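Local coordinates for stage III sporulation protein AF (Bacillus subtilis, PDB 6DCS) that forms part of a sporulation-essential membrane channel, this piece of the longer protein being a ring-building-motif domain that probably contributes to assembly of the channel, at residues R12-L23 with L43-E52; E88-Q99 with V115-N125. All coordinates share one frame; numbering follows the deposited sequence.

Contact 1 of 2, residues R12-L23 with L43-E52; sequences RAYILEEMAVQL and LTAGEKVDSE. With SO4 (sulfate ion), chain D; SO4 (sulfate ion), chain C.
Helix 12-23 lies over strand 43-45 and the turn after it, with Leu16 and Ala20 above Leu43 and with Arg12 and Ile15 above Val49. The helix and strand axes approach to 9.6 Å, and their directions are 143° apart. The chain comes nearest at Arg12 and Val49, whose CA atoms are 6.0 Å apart. Leu43 packs against the C-terminal part of the helix stretch: its CD2 lies 4.0 Å from Leu16 CD1 and also meets Leu23 CD1, while its CD1 faces Ala20 CB. Leu16 forks over Ala45, both of its methyls lying near Ala45 CB. Val49 packs from the loop. Its CG1, anti to the backbone N (chi1 -177°), meets Ile15 CG2 at 3.7 Å, the two side chains running past each other in opposite directions, and its CG2 lies 3.9 Å from Arg12 CG. Cutting Val49 back to an alanine removes both methyls and would probably open a gap beside Ile15 and leave the Arg12 shaft freer to turn. Met19 extends through chi2 to set SD over the Ser51 carbonyl group; the bend at its last torsion turns CE toward Val49, and the side chain also touches Ile55. At the solvent end Arg12 NH1 gives a weak, strongly bent bond to Glu47 O (2.6 Å, N-H...O 115°). A sulfate, probably from the crystallisation liquor, accepts at O4 from Arg12 N (3.0 Å); a second accepts at O2 from Glu47 N. The apolar stripe of an amphipathic helix laid on an edge strand is the packing of the first helix on the sheet in the alpha-beta-beta-alpha-beta ring-building motif.

Contact 2 of 2, residues E88-Q99 with V115-N125; sequences EAAEQKEAKQIQ and VHMEGGESVGN
Ala95 and Ile98 of helix 88-99 press on Val115 and Met117, where strand 115-116 gives way to the C-terminal tail. This is the close-packed part. Ile98 splits its branches between two partners: CG1 lies anti to the carbonyl carbon (chi1 -58°) and carries CD1 to 3.9 Å from Met117 SD, the two side chains crossing at about a right angle, while CG2 faces Val115 CG1 at 4.2 Å. Val115 turns its other methyl to the helix backbone, CG2 standing 3.8 Å from Gln99 CA. The small Ala95 CB faces Met117 CG and Ser122 CB, 4.2 Å from each, with Val123 O nearer still, and lets the tail run close beside the helix. Gln99 stretches past Val115, and its NE2 is bonded to Ile113 O on the same strand. Tyr36 and Met62 continue the apolar layer behind Ile98 and Met117.

Toward solvent the fit relaxes. The tail doubles back on the strand through a turn at Gly119, where Glu118 OE1 accepts from Gly119 N (2.9 Å), and Met117 N bonds to Ser122 O. Near Glu121 the helix offers two acidic side chains: Glu91 OE2 stays 3.8 Å from Glu121 O, and Glu88 is still farther off, so the contact there is looser. Beyond Gly124, Asn125 OD1 lies 4.0 Å from Lys96 CE, while its CB touches Gln99 NE2. The second helix packed on the last, parallel strand is the beta-alpha-beta half of the ring-building motif, here edged by a folded-back C-terminal tail.

How the contacts relate
From the N terminus, helix 11-30 leads into strand 37-45, and contact 1 closes that connection by folding the strand and its following turn back onto the helix. The chain then crosses to the central strand 55-63 and, after helix 81-106, to strand 113-116, where contact 2 closes the second connection. The two closures stand in series, neither nested nor crossed. They secure one helix to each outer strand of the three-stranded mixed sheet, on opposite sides of the chain's centre. The centres of contact 1 and contact 2 lie about 26 Å apart. Strand 55-63, touched by side chains from both, joins them, and Leu23 O bonds to Trp106 of the second helix.

Contact 1 of 2, residues R12-L23 with L43-E52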
loop_
_atom_site.group_PDB
_atom_site.type_symbol
_atom_site.label_atom_id
_atom_site.label_comp_id
_atom_site.label_asym_id
_atom_site.label_seq_id
_atom_site.Cartn_x
_atom_site.Cartn_y
_atom_site.Cartn_z
ATOM N N ARG A 12 -5.700 3.807 -22.239
ATOM C CA ARG A 12 -4.549 3.649 -21.367
ATOM C C ARG A 12 -4.987 3.488 -19.923
ATOM O O ARG A 12 -4.453 2.646 -19.202
ATOM C CB ARG A 12 -3.609 4.836 -21.523
ATOM C CG ARG A 12 -2.463 4.603 -22.489
ATOM C CD ARG A 12 -1.508 5.792 -22.439
ATOM N NE ARG A 12 -1.942 6.908 -23.289
ATOM C CZ ARG A 12 -1.302 7.303 -24.385
ATOM N NH1 ARG A 12 -0.200 6.669 -24.750
ATOM N NH2 ARG A 12 -1.757 8.330 -25.105
ATOM N N ALA A 13 -5.993 4.249 -19.492
ATOM C CA ALA A 13 -6.442 4.096 -18.114
ATOM C C ALA A 13 -7.132 2.760 -17.899
ATOM O O ALA A 13 -6.931 2.116 -16.864
ATOM C CB ALA A 13 -7.376 5.226 -17.724
ATOM N N TYR A 14 -7.951 2.325 -18.866
ATOM C CA TYR A 14 -8.622 1.033 -18.760
ATOM C C TYR A 14 -7.627 -0.075 -18.443
ATOM O O TYR A 14 -7.808 -0.858 -17.496
ATOM C CB TYR A 14 -9.353 0.708 -20.064
ATOM C CG TYR A 14 -9.473 -0.789 -20.285
ATOM C CD1 TYR A 14 -10.352 -1.541 -19.524
ATOM C CD2 TYR A 14 -8.691 -1.438 -21.234
ATOM C CE1 TYR A 14 -10.454 -2.880 -19.700
ATOM C CE2 TYR A 14 -8.790 -2.768 -21.426
ATOM C CZ TYR A 14 -9.676 -3.515 -20.647
ATOM O OH TYR A 14 -9.800 -4.897 -20.798
ATOM N N ILE A 15 -6.587 -0.175 -19.272
ATOM C CA ILE A 15 -5.571 -1.194 -19.087
ATOM C C ILE A 15 -5.006 -1.102 -17.689
ATOM O O ILE A 15 -4.901 -2.112 -16.969
ATOM C CB ILE A 15 -4.476 -1.029 -20.147
ATOM C CG1 ILE A 15 -5.013 -1.484 -21.497
ATOM C CG2 ILE A 15 -3.225 -1.767 -19.750
ATOM C CD1 ILE A 15 -4.199 -0.937 -22.639
ATOM N N LEU A 16 -4.665 0.122 -17.279
ATOM C CA LEU A 16 -4.120 0.372 -15.954
ATOM C C LEU A 16 -5.095 -0.028 -14.850
ATOM O O LEU A 16 -4.669 -0.503 -13.795
ATOM C CB LEU A 16 -3.737 1.842 -15.840
ATOM C CG LEU A 16 -2.829 2.223 -14.692
ATOM C CD1 LEU A 16 -1.616 1.374 -14.787
ATOM C CD2 LEU A 16 -2.427 3.682 -14.737
ATOM N N GLU A 17 -6.404 0.108 -15.072
ATOM C CA GLU A 17 -7.341 -0.373 -14.052
ATOM C C GLU A 17 -7.490 -1.880 -14.067
ATOM O O GLU A 17 -7.893 -2.466 -13.057
ATOM C CB GLU A 17 -8.723 0.248 -14.225
ATOM C CG GLU A 17 -8.847 1.684 -13.693
ATOM C CD GLU A 17 -9.109 1.729 -12.202
ATOM O OE1 GLU A 17 -9.094 0.659 -11.555
ATOM O OE2 GLU A 17 -9.347 2.837 -11.673
ATOM N N GLU A 18 -7.185 -2.520 -15.196
ATOM C CA GLU A 18 -7.242 -3.972 -15.260
ATOM C C GLU A 18 -6.065 -4.565 -14.504
ATOM O O GLU A 18 -6.231 -5.442 -13.648
ATOM C CB GLU A 18 -7.241 -4.417 -16.721
ATOM C CG GLU A 18 -6.846 -5.850 -16.969
ATOM C CD GLU A 18 -6.731 -6.152 -18.452
ATOM O OE1 GLU A 18 -7.510 -5.549 -19.234
ATOM O OE2 GLU A 18 -5.857 -6.972 -18.835
ATOM N N MET A 19 -4.863 -4.074 -14.796
ATOM C CA MET A 19 -3.694 -4.435 -14.009
ATOM C C MET A 19 -3.918 -4.166 -12.529
ATOM O O MET A 19 -3.325 -4.837 -11.678
ATOM C CB MET A 19 -2.465 -3.653 -14.503
ATOM C CG MET A 19 -1.820 -4.208 -15.758
ATOM S SD MET A 19 -0.307 -3.374 -16.343
ATOM C CE MET A 19 -0.610 -1.655 -15.919
ATOM N N ALA A 20 -4.759 -3.189 -12.197
ATOM C CA ALA A 20 -4.899 -2.787 -10.805
ATOM C C ALA A 20 -5.836 -3.718 -10.040
ATOM O O ALA A 20 -5.557 -4.053 -8.885
ATOM C CB ALA A 20 -5.376 -1.338 -10.724
ATOM N N VAL A 21 -6.952 -4.156 -10.642
ATOM C CA VAL A 21 -7.817 -5.078 -9.896
ATOM C C VAL A 21 -7.152 -6.450 -9.757
ATOM O O VAL A 21 -7.283 -7.111 -8.717
ATOM C CB VAL A 21 -9.225 -5.200 -10.521
ATOM C CG1 VAL A 21 -9.935 -3.843 -10.545
ATOM C CG2 VAL A 21 -9.175 -5.852 -11.896
ATOM N N GLN A 22 -6.426 -6.897 -10.790
ATOM C CA GLN A 22 -5.738 -8.180 -10.697
ATOM C C GLN A 22 -4.657 -8.120 -9.637
ATOM O O GLN A 22 -4.460 -9.073 -8.879
ATOM C CB GLN A 22 -5.147 -8.592 -12.054
ATOM C CG GLN A 22 -6.101 -9.430 -12.949
ATOM C CD GLN A 22 -5.836 -9.237 -14.452
ATOM O OE1 GLN A 22 -4.695 -8.996 -14.869
ATOM N NE2 GLN A 22 -6.892 -9.349 -15.272
ATOM N N LEU A 23 -3.962 -6.993 -9.553
ATOM C CA LEU A 23 -3.042 -6.779 -8.444
ATOM C C LEU A 23 -3.755 -6.721 -7.109
ATOM O O LEU A 23 -3.211 -7.179 -6.104
ATOM C CB LEU A 23 -2.289 -5.471 -8.626
ATOM C CG LEU A 23 -1.110 -5.437 -9.580
ATOM C CD1 LEU A 23 -0.532 -4.011 -9.608
ATOM C CD2 LEU A 23 -0.087 -6.503 -9.170
ATOM N N LEU A 43 -2.113 3.308 -8.593
ATOM C CA LEU A 43 -1.016 3.197 -9.550
ATOM C C LEU A 43 -0.806 4.501 -10.339
ATOM O O LEU A 43 -1.723 5.311 -10.530
ATOM C CB LEU A 43 -1.237 2.022 -10.510
ATOM C CG LEU A 43 -0.973 0.571 -10.024
ATOM C CD1 LEU A 43 -1.928 0.154 -8.951
ATOM C CD2 LEU A 43 -1.180 -0.367 -11.165
ATOM N N THR A 44 0.436 4.721 -10.754
ATOM C CA THR A 44 0.762 5.750 -11.727
ATOM C C THR A 44 1.514 5.108 -12.889
ATOM O O THR A 44 2.201 4.090 -12.732
ATOM C CB THR A 44 1.595 6.916 -11.129
ATOM O OG1 THR A 44 2.989 6.591 -11.098
ATOM C CG2 THR A 44 1.134 7.302 -9.719
ATOM N N ALA A 45 1.335 5.693 -14.073
ATOM C CA ALA A 45 2.038 5.239 -15.265
ATOM C C ALA A 45 2.194 6.421 -16.212
ATOM O O ALA A 45 1.496 7.430 -16.084
ATOM C CB ALA A 45 1.315 4.071 -15.946
ATOM N N GLY A 46 3.127 6.282 -17.153
ATOM C CA GLY A 46 3.545 7.324 -18.084
ATOM C C GLY A 46 2.990 7.113 -19.473
ATOM O O GLY A 46 1.929 6.504 -19.654
ATOM N N GLU A 47 3.722 7.614 -20.476
ATOM C CA GLU A 47 3.143 7.738 -21.811
ATOM C C GLU A 47 2.594 6.418 -22.317
ATOM O O GLU A 47 1.466 6.370 -22.814
ATOM C CB GLU A 47 4.147 8.306 -22.819
ATOM C CG GLU A 47 3.456 8.653 -24.155
ATOM C CD GLU A 47 3.418 10.149 -24.395
ATOM O OE1 GLU A 47 3.505 10.856 -23.380
ATOM O OE2 GLU A 47 3.267 10.623 -25.550
ATOM N N LYS A 48 3.356 5.336 -22.196
ATOM C CA LYS A 48 2.902 4.049 -22.701
ATOM C C LYS A 48 2.556 3.107 -21.557
ATOM O O LYS A 48 3.113 3.205 -20.456
ATOM C CB LYS A 48 3.938 3.444 -23.640
ATOM C CG LYS A 48 4.480 4.451 -24.708
ATOM C CD LYS A 48 3.636 4.525 -26.002
ATOM C CE LYS A 48 2.396 5.408 -25.814
ATOM N NZ LYS A 48 1.269 5.013 -26.730
ATOM N N VAL A 49 1.558 2.263 -21.821
ATOM C CA VAL A 49 0.942 1.369 -20.859
ATOM C C VAL A 49 0.656 0.061 -21.581
ATOM O O VAL A 49 -0.455 -0.151 -22.085
ATOM C CB VAL A 49 -0.352 1.962 -20.276
ATOM C CG1 VAL A 49 -0.935 1.036 -19.215
ATOM C CG2 VAL A 49 -0.115 3.340 -19.686
ATOM N N ASP A 50 1.658 -0.827 -21.628
ATOM C CA ASP A 50 1.596 -2.076 -22.377
ATOM C C ASP A 50 1.831 -3.321 -21.522
ATOM O O ASP A 50 1.531 -4.430 -21.987
ATOM C CB ASP A 50 2.623 -2.061 -23.528
ATOM C CG ASP A 50 2.057 -1.512 -24.828
ATOM O OD1 ASP A 50 1.186 -0.621 -24.775
ATOM O OD2 ASP A 50 2.491 -1.975 -25.906
ATOM N N SER A 51 2.358 -3.189 -20.307
ATOM C CA SER A 51 2.524 -4.347 -19.433
ATOM C C SER A 51 2.699 -3.853 -18.006
ATOM O O SER A 51 2.599 -2.654 -17.727
ATOM C CB SER A 51 3.736 -5.184 -19.842
ATOM O OG SER A 51 4.921 -4.484 -19.496
ATOM N N GLU A 52 3.004 -4.784 -17.103
ATOM C CA GLU A 52 3.349 -4.410 -15.738
ATOM C C GLU A 52 4.621 -3.567 -15.709
ATOM O O GLU A 52 4.736 -2.630 -14.900
ATOM C CB GLU A 52 3.508 -5.669 -14.893
ATOM C CG GLU A 52 2.234 -6.163 -14.253
ATOM C CD GLU A 52 2.377 -7.563 -13.698
ATOM O OE1 GLU A 52 3.046 -7.671 -12.647
ATOM O OE2 GLU A 52 1.817 -8.540 -14.281
HETATM S S SO4 D . 7.306 7.724 -19.879
HETATM O O1 SO4 D . 7.605 8.555 -21.058
HETATM O O2 SO4 D . 6.314 8.428 -19.053
HETATM O O3 SO4 D . 8.522 7.487 -19.078
HETATM O O4 SO4 D . 6.769 6.423 -20.322
HETATM S S SO4 C . -6.115 7.179 -24.513
HETATM O O1 SO4 C . -6.657 8.561 -24.496
HETATM O O2 SO4 C . -4.653 7.185 -24.627
HETATM O O3 SO4 C . -6.748 6.378 -25.585
HETATM O O4 SO4 C . -6.366 6.553 -23.218
#

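Contact 2 of 2, residues E88-Q99 with V115-N125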
loop_
_atom_site.group_PDB
_atom_site.type_symbol
_atom_site.label_atom_id
_atom_site.label_comp_id
_atom_site.label_asym_id
_atom_site.label_seq_id
_atom_site.Cartn_x
_atom_site.Cartn_y
_atom_site.Cartn_z
ATOM N N GLU A 88 8.579 3.111 17.853
ATOM C CA GLU A 88 8.697 3.534 16.461
ATOM C C GLU A 88 9.440 2.494 15.631
ATOM O O GLU A 88 9.052 2.204 14.491
ATOM C CB GLU A 88 9.394 4.900 16.387
ATOM C CG GLU A 88 9.652 5.457 14.961
ATOM C CD GLU A 88 8.387 5.886 14.228
ATOM O OE1 GLU A 88 8.456 6.106 12.991
ATOM O OE2 GLU A 88 7.326 5.988 14.887
ATOM N N ALA A 89 10.513 1.918 16.186
ATOM C CA ALA A 89 11.275 0.908 15.454
ATOM C C ALA A 89 10.366 -0.212 14.984
ATOM O O ALA A 89 10.426 -0.645 13.824
ATOM C CB ALA A 89 12.386 0.353 16.334
ATOM N N ALA A 90 9.470 -0.653 15.863
ATOM C CA ALA A 90 8.599 -1.760 15.498
ATOM C C ALA A 90 7.642 -1.352 14.385
ATOM O O ALA A 90 7.489 -2.079 13.398
ATOM C CB ALA A 90 7.840 -2.270 16.730
ATOM N N GLU A 91 6.996 -0.190 14.514
ATOM C CA GLU A 91 6.098 0.273 13.454
ATOM C C GLU A 91 6.823 0.514 12.130
ATOM O O GLU A 91 6.271 0.227 11.061
ATOM C CB GLU A 91 5.394 1.553 13.878
ATOM C CG GLU A 91 4.157 1.305 14.707
ATOM C CD GLU A 91 3.839 2.468 15.629
ATOM O OE1 GLU A 91 3.183 2.232 16.668
ATOM O OE2 GLU A 91 4.249 3.611 15.320
ATOM N N GLN A 92 8.044 1.056 12.170
ATOM C CA GLN A 92 8.821 1.137 10.937
ATOM C C GLN A 92 8.975 -0.243 10.349
ATOM O O GLN A 92 8.782 -0.448 9.146
ATOM C CB GLN A 92 10.199 1.742 11.203
ATOM C CG GLN A 92 10.802 2.467 10.010
ATOM C CD GLN A 92 9.959 3.665 9.593
ATOM O OE1 GLN A 92 9.088 4.120 10.344
ATOM N NE2 GLN A 92 10.188 4.156 8.381
ATOM N N LYS A 93 9.228 -1.215 11.228
ATOM C CA LYS A 93 9.611 -2.563 10.841
ATOM C C LYS A 93 8.390 -3.349 10.353
ATOM O O LYS A 93 8.482 -4.134 9.412
ATOM C CB LYS A 93 10.317 -3.219 12.045
ATOM C CG LYS A 93 10.183 -4.691 12.161
ATOM C CD LYS A 93 11.203 -5.409 11.263
ATOM C CE LYS A 93 11.013 -6.851 11.541
ATOM N NZ LYS A 93 9.601 -7.238 11.407
ATOM N N GLU A 94 7.226 -3.112 10.954
ATOM C CA GLU A 94 5.982 -3.620 10.382
ATOM C C GLU A 94 5.794 -3.101 8.966
ATOM O O GLU A 94 5.665 -3.884 8.021
ATOM C CB GLU A 94 4.787 -3.248 11.278
ATOM C CG GLU A 94 3.453 -3.603 10.663
ATOM C CD GLU A 94 3.085 -5.083 10.824
ATOM O OE1 GLU A 94 2.262 -5.416 11.719
ATOM O OE2 GLU A 94 3.635 -5.913 10.060
ATOM N N ALA A 95 5.831 -1.780 8.785
ATOM C CA ALA A 95 5.627 -1.192 7.463
ATOM C C ALA A 95 6.517 -1.857 6.417
ATOM O O ALA A 95 6.034 -2.304 5.365
ATOM C CB ALA A 95 5.890 0.319 7.509
ATOM N N LYS A 96 7.814 -1.964 6.711
ATOM C CA LYS A 96 8.737 -2.551 5.758
ATOM C C LYS A 96 8.403 -4.022 5.485
ATOM O O LYS A 96 8.775 -4.561 4.440
ATOM C CB LYS A 96 10.163 -2.396 6.282
ATOM C CG LYS A 96 11.231 -2.443 5.218
ATOM C CD LYS A 96 12.488 -1.709 5.703
ATOM C CE LYS A 96 12.659 -0.303 5.067
ATOM N NZ LYS A 96 13.319 0.592 6.068
ATOM N N GLN A 97 7.700 -4.699 6.386
ATOM C CA GLN A 97 7.429 -6.106 6.099
ATOM C C GLN A 97 6.274 -6.292 5.130
ATOM O O GLN A 97 6.370 -7.141 4.238
ATOM C CB GLN A 97 7.157 -6.896 7.378
ATOM C CG GLN A 97 7.017 -8.421 7.138
ATOM C CD GLN A 97 5.838 -9.062 7.891
ATOM O OE1 GLN A 97 4.874 -8.384 8.283
ATOM N NE2 GLN A 97 5.949 -10.369 8.153
ATOM N N ILE A 98 5.181 -5.540 5.289
ATOM C CA ILE A 98 4.155 -5.484 4.241
ATOM C C ILE A 98 4.762 -5.104 2.886
ATOM O O ILE A 98 4.387 -5.664 1.855
ATOM C CB ILE A 98 3.041 -4.504 4.628
ATOM C CG1 ILE A 98 2.437 -4.924 5.954
ATOM C CG2 ILE A 98 1.974 -4.493 3.558
ATOM C CD1 ILE A 98 1.916 -3.730 6.736
ATOM N N GLN A 99 5.700 -4.158 2.860
ATOM C CA GLN A 99 6.402 -3.856 1.613
ATOM C C GLN A 99 7.036 -5.074 0.940
ATOM O O GLN A 99 6.776 -5.367 -0.235
ATOM C CB GLN A 99 7.505 -2.824 1.843
ATOM C CG GLN A 99 8.029 -2.265 0.526
ATOM C CD GLN A 99 9.273 -1.409 0.656
ATOM O OE1 GLN A 99 10.304 -1.874 1.172
ATOM N NE2 GLN A 99 9.200 -0.170 0.165
ATOM N N VAL A 115 4.144 2.006 1.086
ATOM C CA VAL A 115 3.155 1.410 1.977
ATOM C C VAL A 115 2.751 2.481 2.973
ATOM O O VAL A 115 3.582 2.932 3.770
ATOM C CB VAL A 115 3.700 0.161 2.694
ATOM C CG1 VAL A 115 2.683 -0.356 3.709
ATOM C CG2 VAL A 115 4.067 -0.908 1.705
ATOM N N HIS A 116 1.483 2.889 2.936
ATOM C CA HIS A 116 0.941 3.837 3.906
ATOM C C HIS A 116 0.176 3.077 4.985
ATOM O O HIS A 116 -0.725 2.282 4.691
ATOM C CB HIS A 116 0.051 4.885 3.228
ATOM C CG HIS A 116 0.800 5.839 2.343
ATOM N ND1 HIS A 116 1.550 6.885 2.840
ATOM C CD2 HIS A 116 0.939 5.887 0.998
ATOM C CE1 HIS A 116 2.114 7.538 1.839
ATOM N NE2 HIS A 116 1.756 6.956 0.708
ATOM N N MET A 117 0.542 3.324 6.234
ATOM C CA MET A 117 0.113 2.497 7.354
ATOM C C MET A 117 -1.015 3.184 8.121
ATOM O O MET A 117 -0.878 3.566 9.281
ATOM C CB MET A 117 1.297 2.209 8.271
ATOM C CG MET A 117 1.756 0.761 8.304
ATOM S SD MET A 117 0.424 -0.437 8.162
ATOM C CE MET A 117 -0.651 0.089 9.511
ATOM N N GLU A 118 -2.153 3.340 7.461
ATOM C CA GLU A 118 -3.239 4.029 8.136
ATOM C C GLU A 118 -3.915 3.074 9.117
ATOM O O GLU A 118 -3.873 1.848 8.958
ATOM C CB GLU A 118 -4.230 4.619 7.128
ATOM C CG GLU A 118 -4.178 6.180 7.000
ATOM C CD GLU A 118 -4.417 6.965 8.312
ATOM O OE1 GLU A 118 -4.241 6.419 9.430
ATOM O OE2 GLU A 118 -4.793 8.157 8.215
ATOM N N GLY A 119 -4.511 3.647 10.159
ATOM C CA GLY A 119 -4.675 2.886 11.381
ATOM C C GLY A 119 -3.361 2.755 12.116
ATOM O O GLY A 119 -3.163 1.787 12.865
ATOM N N GLY A 120 -2.452 3.700 11.888
ATOM C CA GLY A 120 -1.129 3.704 12.486
ATOM C C GLY A 120 -0.427 4.989 12.109
ATOM O O GLY A 120 -1.059 5.931 11.629
ATOM N N GLU A 121 0.903 5.037 12.332
ATOM C CA GLU A 121 1.696 6.232 11.975
ATOM C C GLU A 121 3.042 5.752 11.416
ATOM O O GLU A 121 4.042 5.625 12.134
ATOM C CB GLU A 121 1.857 7.198 13.159
ATOM C CG GLU A 121 0.559 7.912 13.597
ATOM C CD GLU A 121 0.778 9.106 14.534
ATOM O OE1 GLU A 121 -0.212 9.800 14.867
ATOM O OE2 GLU A 121 1.933 9.369 14.927
ATOM N N SER A 122 3.050 5.483 10.107
ATOM C CA SER A 122 4.242 5.040 9.389
ATOM C C SER A 122 3.993 5.098 7.885
ATOM O O SER A 122 2.867 5.312 7.422
ATOM C CB SER A 122 4.663 3.632 9.809
ATOM O OG SER A 122 5.984 3.686 10.304
ATOM N N VAL A 123 5.079 4.916 7.125
ATOM C CA VAL A 123 5.037 4.855 5.669
ATOM C C VAL A 123 6.190 3.979 5.211
ATOM O O VAL A 123 7.124 3.707 5.964
ATOM C CB VAL A 123 5.130 6.247 4.975
ATOM C CG1 VAL A 123 3.839 7.056 5.140
ATOM C CG2 VAL A 123 6.359 7.037 5.462
ATOM N N GLY A 124 6.115 3.533 3.957
ATOM C CA GLY A 124 7.209 2.854 3.299
ATOM C C GLY A 124 8.061 3.814 2.492
ATOM O O GLY A 124 7.949 5.038 2.609
ATOM N N ASN A 125 8.932 3.245 1.651
ATOM C CA ASN A 125 9.975 4.035 0.981
ATOM C C ASN A 125 9.351 5.013 -0.020
ATOM O O ASN A 125 8.721 4.592 -1.000
ATOM C CB ASN A 125 10.997 3.127 0.288
ATOM C CG ASN A 125 12.269 2.921 1.114
ATOM O OD1 ASN A 125 12.208 2.520 2.269
ATOM N ND2 ASN A 125 13.428 3.218 0.521
#